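Local coordinates for protein RTX toxin RtxA (Vibrio vulnificus MO6-24/O, PDB 6IMP) that probably acts as a hydrolase effector domain of a MARTX toxin, with an alpha/beta hydrolase fold, at residues 172-177 / 186-191; 190-195 / 245-250. All blocks are in the same frame, centred on the assembly; numbering follows the deposited sequence.

Along the chain, strand 172-177 comes first, then helix 180-192, and the loop 245-250 much later. Interaction 1 closes a short loop: eight residues separate the strand from 186-191 on the helix. Interaction 2 closes a long one, with 49 residues between 190-195 and 245-250. The contacts neither nest nor cross. They run end to end and share Y190 and A191. Interaction 1 ties the central sheet to the helix, and interaction 2 ties the helix end to the loop before strand 252-256. The two also touch directly, because L246 CD1 packs 3.5 Å from A188 O. Their centres are about 10 Å apart.

Interaction 1: 172-177 / 186-191; sequences IIIHGY and DLARYA
The side chain of I174 overlaps the helix turn at L187 and A188. Its CD1 methyl does the touching. I174 CD1 lies 3.9 Å from L187 CD2 and 4.2 Å from A188 CB. It also rests against the backbone, with I174 CD1 3.9 Å from A188 N. One methyl thus meets a leucine branch, an alanine methyl and the peptide between them. CG1 stands anti to the carbonyl carbon of I174 (chi1 -54°), and the chain is extended beyond it (chi2 168°). This carries CD1 straight out from the strand to the helix. L187 reaches from the helix toward the strand. Its CG is anti to the backbone N (chi1 -171°). The two side chains cross at a slant, with L187 CD2 meeting the end methyl of I174. The contact is apolar, and no hydrogen bond joins the two segments. All three residues are buried. R189 NH1 is bonded to the carbonyls of K241 and K244, which links the helix to the last turn of helix 239-243 and the residue after it. The contact belongs to the beta-alpha-beta unit of strand 172-177, helix 180-192 and strand 200-204. The GxSxG pattern G176, S178 and G180, which begins near the strand's end, is consistent with a nucleophile elbow. The contact therefore packs the helix that follows this turn onto the strand that precedes it. Within the sheet, strand 172-177 lies between strands 101-105 and 200-204. I174 makes backbone bonds to G200 and L202, and its side chain touches L201. L187 also reaches L103 of strand 101-105 and F158 of helix 147-164, so the helix is packed against both the sheet and its neighbouring helix.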
loop_
_atom_site.group_PDB
_atom_site.type_symbol
_atom_site.label_atom_id
_atom_site.label_comp_id
_atom_site.label_asym_id
_atom_site.label_seq_id
_atom_site.Cartn_x
_atom_site.Cartn_y
_atom_site.Cartn_z
ATOM N N ILE A 172 9.694 -8.914 8.645
ATOM C CA ILE A 172 8.916 -7.926 7.886
ATOM C C ILE A 172 7.435 -8.258 7.907
ATOM O O ILE A 172 7.052 -9.428 7.883
ATOM C CB ILE A 172 9.375 -7.833 6.412
ATOM C CG1 ILE A 172 10.857 -7.453 6.336
ATOM C CG2 ILE A 172 8.539 -6.803 5.648
ATOM C CD1 ILE A 172 11.476 -7.652 4.968
ATOM N N ILE A 173 6.607 -7.217 7.938
ATOM C CA ILE A 173 5.201 -7.345 7.534
ATOM C C ILE A 173 4.820 -6.321 6.471
ATOM O O ILE A 173 5.486 -5.281 6.289
ATOM C CB ILE A 173 4.220 -7.239 8.724
ATOM C CG1 ILE A 173 4.521 -5.990 9.566
ATOM C CG2 ILE A 173 4.284 -8.509 9.553
ATOM C CD1 ILE A 173 3.426 -5.616 10.540
ATOM N N ILE A 174 3.743 -6.635 5.767
ATOM C CA ILE A 174 3.285 -5.805 4.674
ATOM C C ILE A 174 1.982 -5.185 5.111
ATOM O O ILE A 174 0.982 -5.872 5.298
ATOM C CB ILE A 174 3.148 -6.594 3.349
ATOM C CG1 ILE A 174 4.475 -7.301 3.028
ATOM C CG2 ILE A 174 2.817 -5.649 2.205
ATOM C CD1 ILE A 174 4.405 -8.326 1.912
ATOM N N HIS A 175 2.044 -3.891 5.382
ATOM C CA HIS A 175 0.874 -3.105 5.712
ATOM C C HIS A 175 0.352 -2.538 4.413
ATOM O O HIS A 175 0.903 -1.578 3.875
ATOM C CB HIS A 175 1.241 -1.973 6.680
ATOM C CG HIS A 175 0.059 -1.225 7.223
ATOM N ND1 HIS A 175 0.100 -0.539 8.417
ATOM C CD2 HIS A 175 -1.196 -1.063 6.742
ATOM C CE1 HIS A 175 -1.073 0.013 8.648
ATOM N NE2 HIS A 175 -1.878 -0.286 7.646
ATOM N N GLY A 176 -0.688 -3.164 3.890
ATOM C CA GLY A 176 -1.321 -2.712 2.649
ATOM C C GLY A 176 -2.614 -1.981 2.935
ATOM O O GLY A 176 -3.637 -2.612 3.217
ATOM N N TYR A 177 -2.561 -0.654 2.902
ATOM C CA TYR A 177 -3.752 0.170 3.118
ATOM C C TYR A 177 -4.430 0.194 1.755
ATOM O O TYR A 177 -3.760 0.254 0.727
ATOM C CB TYR A 177 -3.364 1.506 3.781
ATOM C CG TYR A 177 -4.451 2.584 3.807
ATOM C CD1 TYR A 177 -5.654 2.390 4.493
ATOM C CD2 TYR A 177 -4.228 3.824 3.241
ATOM C CE1 TYR A 177 -6.632 3.365 4.510
ATOM C CE2 TYR A 177 -5.196 4.808 3.272
ATOM C CZ TYR A 177 -6.395 4.569 3.906
ATOM O OH TYR A 177 -7.346 5.555 3.943
ATOM N N ASP A 186 -0.115 -9.021 -3.873
ATOM C CA ASP A 186 0.798 -9.489 -4.931
ATOM C C ASP A 186 2.253 -9.586 -4.437
ATOM O O ASP A 186 2.948 -10.563 -4.736
ATOM C CB ASP A 186 0.715 -8.621 -6.195
ATOM C CG ASP A 186 1.197 -9.363 -7.458
ATOM O OD1 ASP A 186 2.110 -10.217 -7.369
ATOM O OD2 ASP A 186 0.650 -9.094 -8.547
ATOM N N LEU A 187 2.702 -8.602 -3.670
ATOM C CA LEU A 187 4.036 -8.680 -3.085
ATOM C C LEU A 187 4.137 -9.936 -2.225
ATOM O O LEU A 187 5.038 -10.754 -2.404
ATOM C CB LEU A 187 4.361 -7.444 -2.251
ATOM C CG LEU A 187 5.820 -7.358 -1.777
ATOM C CD1 LEU A 187 6.783 -7.272 -2.947
ATOM C CD2 LEU A 187 6.021 -6.158 -0.871
ATOM N N ALA A 188 3.175 -10.118 -1.331
ATOM C CA ALA A 188 3.208 -11.257 -0.424
ATOM C C ALA A 188 3.422 -12.548 -1.217
ATOM O O ALA A 188 4.241 -13.383 -0.845
ATOM C CB ALA A 188 1.928 -11.330 0.398
ATOM N N ARG A 189 2.717 -12.667 -2.343
ATOM C CA ARG A 189 2.825 -13.834 -3.220
ATOM C C ARG A 189 4.246 -13.969 -3.742
ATOM O O ARG A 189 4.943 -14.944 -3.432
ATOM C CB ARG A 189 1.844 -13.721 -4.397
ATOM C CG ARG A 189 1.962 -14.830 -5.429
ATOM C CD ARG A 189 0.698 -14.935 -6.268
ATOM N NE ARG A 189 0.567 -13.836 -7.232
ATOM C CZ ARG A 189 -0.569 -13.486 -7.843
ATOM N NH1 ARG A 189 -1.709 -14.118 -7.586
ATOM N NH2 ARG A 189 -0.574 -12.471 -8.695
ATOM N N TYR A 190 4.686 -12.956 -4.480
ATOM C CA TYR A 190 6.019 -12.956 -5.052
ATOM C C TYR A 190 7.116 -13.323 -4.030
ATOM O O TYR A 190 8.051 -14.038 -4.373
ATOM C CB TYR A 190 6.313 -11.607 -5.726
ATOM C CG TYR A 190 7.779 -11.282 -5.870
ATOM C CD1 TYR A 190 8.455 -10.637 -4.858
ATOM C CD2 TYR A 190 8.482 -11.617 -7.014
ATOM C CE1 TYR A 190 9.800 -10.324 -4.973
ATOM C CE2 TYR A 190 9.834 -11.322 -7.137
ATOM C CZ TYR A 190 10.487 -10.669 -6.112
ATOM O OH TYR A 190 11.823 -10.353 -6.204
ATOM N N ALA A 191 6.991 -12.862 -2.786
ATOM C CA ALA A 191 8.063 -13.052 -1.789
ATOM C C ALA A 191 8.194 -14.504 -1.352
ATOM O O ALA A 191 9.306 -15.017 -1.205
ATOM C CB ALA A 191 7.841 -12.165 -0.580
#

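Interaction 2: 190-195 / 245-250; sequences YAAQNG and GLPKET
Q193 bends at chi2 (-77°), which brings its amide to the backbone of G245. L246 has CG anti to its backbone N (chi1 -169°). Its first two torsions turn CD1 back to A192, although the CB of L246 points away. The CB of A192 is the centre of the contact. It meets CG and CD of the P247 ring, with A192 CB 3.8 Å from P247 CG and 3.9 Å from P247 CD. L246 CD1 is a looser neighbour, 4.3 Å from A192 CB. At the rim, Q193 NE2 lies 3.5 Å from G245 O, a polar approach without a hydrogen bond. The helix ends here in a Schellman motif, in which G195, with positive phi, is the C-prime residue. Residues 247-250 form a type I turn. The contact thus joins the C-terminal end of helix 180-192 to the loop between helix 239-243 and strand 252-256. The chemistry is apolar at the centre and polar at the exposed edge. No hydrogen bond or salt bridge crosses it, so the fit rests on the alanine, proline and leucine carbons, with no directional bond between the segments.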
loop_
_atom_site.group_PDB
_atom_site.type_symbol
_atom_site.label_atom_id
_atom_site.label_comp_id
_atom_site.label_asym_id
_atom_site.label_seq_id
_atom_site.Cartn_x
_atom_site.Cartn_y
_atom_site.Cartn_z
ATOM N N TYR A 190 4.686 -12.956 -4.480
ATOM C CA TYR A 190 6.019 -12.956 -5.052
ATOM C C TYR A 190 7.116 -13.323 -4.030
ATOM O O TYR A 190 8.051 -14.038 -4.373
ATOM C CB TYR A 190 6.313 -11.607 -5.726
ATOM C CG TYR A 190 7.779 -11.282 -5.870
ATOM C CD1 TYR A 190 8.455 -10.637 -4.858
ATOM C CD2 TYR A 190 8.482 -11.617 -7.014
ATOM C CE1 TYR A 190 9.800 -10.324 -4.973
ATOM C CE2 TYR A 190 9.834 -11.322 -7.137
ATOM C CZ TYR A 190 10.487 -10.669 -6.112
ATOM O OH TYR A 190 11.823 -10.353 -6.204
ATOM N N ALA A 191 6.991 -12.862 -2.786
ATOM C CA ALA A 191 8.063 -13.052 -1.789
ATOM C C ALA A 191 8.194 -14.504 -1.352
ATOM O O ALA A 191 9.306 -15.017 -1.205
ATOM C CB ALA A 191 7.841 -12.165 -0.580
ATOM N N ALA A 192 7.057 -15.160 -1.144
ATOM C CA ALA A 192 7.036 -16.575 -0.767
ATOM C C ALA A 192 7.345 -17.441 -1.978
ATOM O O ALA A 192 7.995 -18.486 -1.872
ATOM C CB ALA A 192 5.682 -16.944 -0.185
ATOM N N GLN A 193 6.883 -16.976 -3.130
ATOM C CA GLN A 193 7.149 -17.617 -4.419
ATOM C C GLN A 193 8.592 -17.511 -4.909
ATOM O O GLN A 193 8.966 -18.147 -5.886
ATOM C CB GLN A 193 6.209 -17.028 -5.466
ATOM C CG GLN A 193 4.881 -17.750 -5.485
ATOM C CD GLN A 193 4.989 -19.076 -6.205
ATOM O OE1 GLN A 193 5.997 -19.357 -6.865
ATOM N NE2 GLN A 193 3.958 -19.905 -6.080
ATOM N N ASN A 194 9.384 -16.698 -4.230
ATOM C CA ASN A 194 10.774 -16.477 -4.575
ATOM C C ASN A 194 11.612 -16.792 -3.344
ATOM O O ASN A 194 12.721 -16.283 -3.176
ATOM C CB ASN A 194 10.948 -15.010 -4.995
ATOM C CG ASN A 194 12.371 -14.661 -5.368
ATOM O OD1 ASN A 194 12.834 -13.550 -5.113
ATOM N ND2 ASN A 194 13.072 -15.605 -5.973
ATOM N N GLY A 195 11.046 -17.631 -2.475
ATOM C CA GLY A 195 11.670 -18.025 -1.206
ATOM C C GLY A 195 12.262 -16.891 -0.393
ATOM O O GLY A 195 13.324 -17.047 0.209
ATOM N N GLY A 245 -1.868 -18.584 -4.855
ATOM C CA GLY A 245 -0.537 -19.150 -4.967
ATOM C C GLY A 245 0.309 -18.664 -3.827
ATOM O O GLY A 245 1.498 -18.996 -3.729
ATOM N N LEU A 246 -0.299 -17.847 -2.969
ATOM C CA LEU A 246 0.225 -17.644 -1.641
ATOM C C LEU A 246 -0.013 -18.927 -0.855
ATOM O O LEU A 246 -1.119 -19.483 -0.911
ATOM C CB LEU A 246 -0.453 -16.467 -0.942
ATOM C CG LEU A 246 0.254 -16.050 0.347
ATOM C CD1 LEU A 246 1.630 -15.456 0.065
ATOM C CD2 LEU A 246 -0.604 -15.063 1.120
ATOM N N PRO A 247 1.035 -19.431 -0.164
ATOM C CA PRO A 247 0.848 -20.431 0.881
ATOM C C PRO A 247 -0.306 -20.066 1.821
ATOM O O PRO A 247 -0.254 -19.033 2.493
ATOM C CB PRO A 247 2.197 -20.414 1.634
ATOM C CG PRO A 247 3.077 -19.428 0.917
ATOM C CD PRO A 247 2.466 -19.210 -0.427
ATOM N N LYS A 248 -1.329 -20.918 1.873
ATOM C CA LYS A 248 -2.596 -20.573 2.532
ATOM C C LYS A 248 -2.513 -20.580 4.065
ATOM O O LYS A 248 -3.461 -20.190 4.745
ATOM C CB LYS A 248 -3.706 -21.501 2.049
ATOM C CG LYS A 248 -3.952 -21.412 0.550
ATOM C CD LYS A 248 -5.337 -21.916 0.165
ATOM C CE LYS A 248 -5.330 -22.598 -1.197
ATOM N NZ LYS A 248 -6.657 -22.534 -1.875
ATOM N N GLU A 249 -1.353 -20.965 4.586
ATOM C CA GLU A 249 -1.042 -20.852 6.016
ATOM C C GLU A 249 -0.347 -19.529 6.359
ATOM O O GLU A 249 0.233 -19.400 7.436
ATOM C CB GLU A 249 -0.170 -22.036 6.504
ATOM C CG GLU A 249 0.690 -22.723 5.446
ATOM C CD GLU A 249 -0.100 -23.722 4.609
ATOM O OE1 GLU A 249 -0.601 -24.716 5.183
ATOM O OE2 GLU A 249 -0.232 -23.503 3.382
ATOM N N THR A 250 -0.394 -18.552 5.456
ATOM C CA THR A 250 0.296 -17.286 5.701
ATOM C C THR A 250 -0.611 -16.322 6.468
ATOM O O THR A 250 -1.772 -16.127 6.086
ATOM C CB THR A 250 0.789 -16.611 4.406
ATOM O OG1 THR A 250 1.397 -17.584 3.549
ATOM C CG2 THR A 250 1.820 -15.535 4.736
#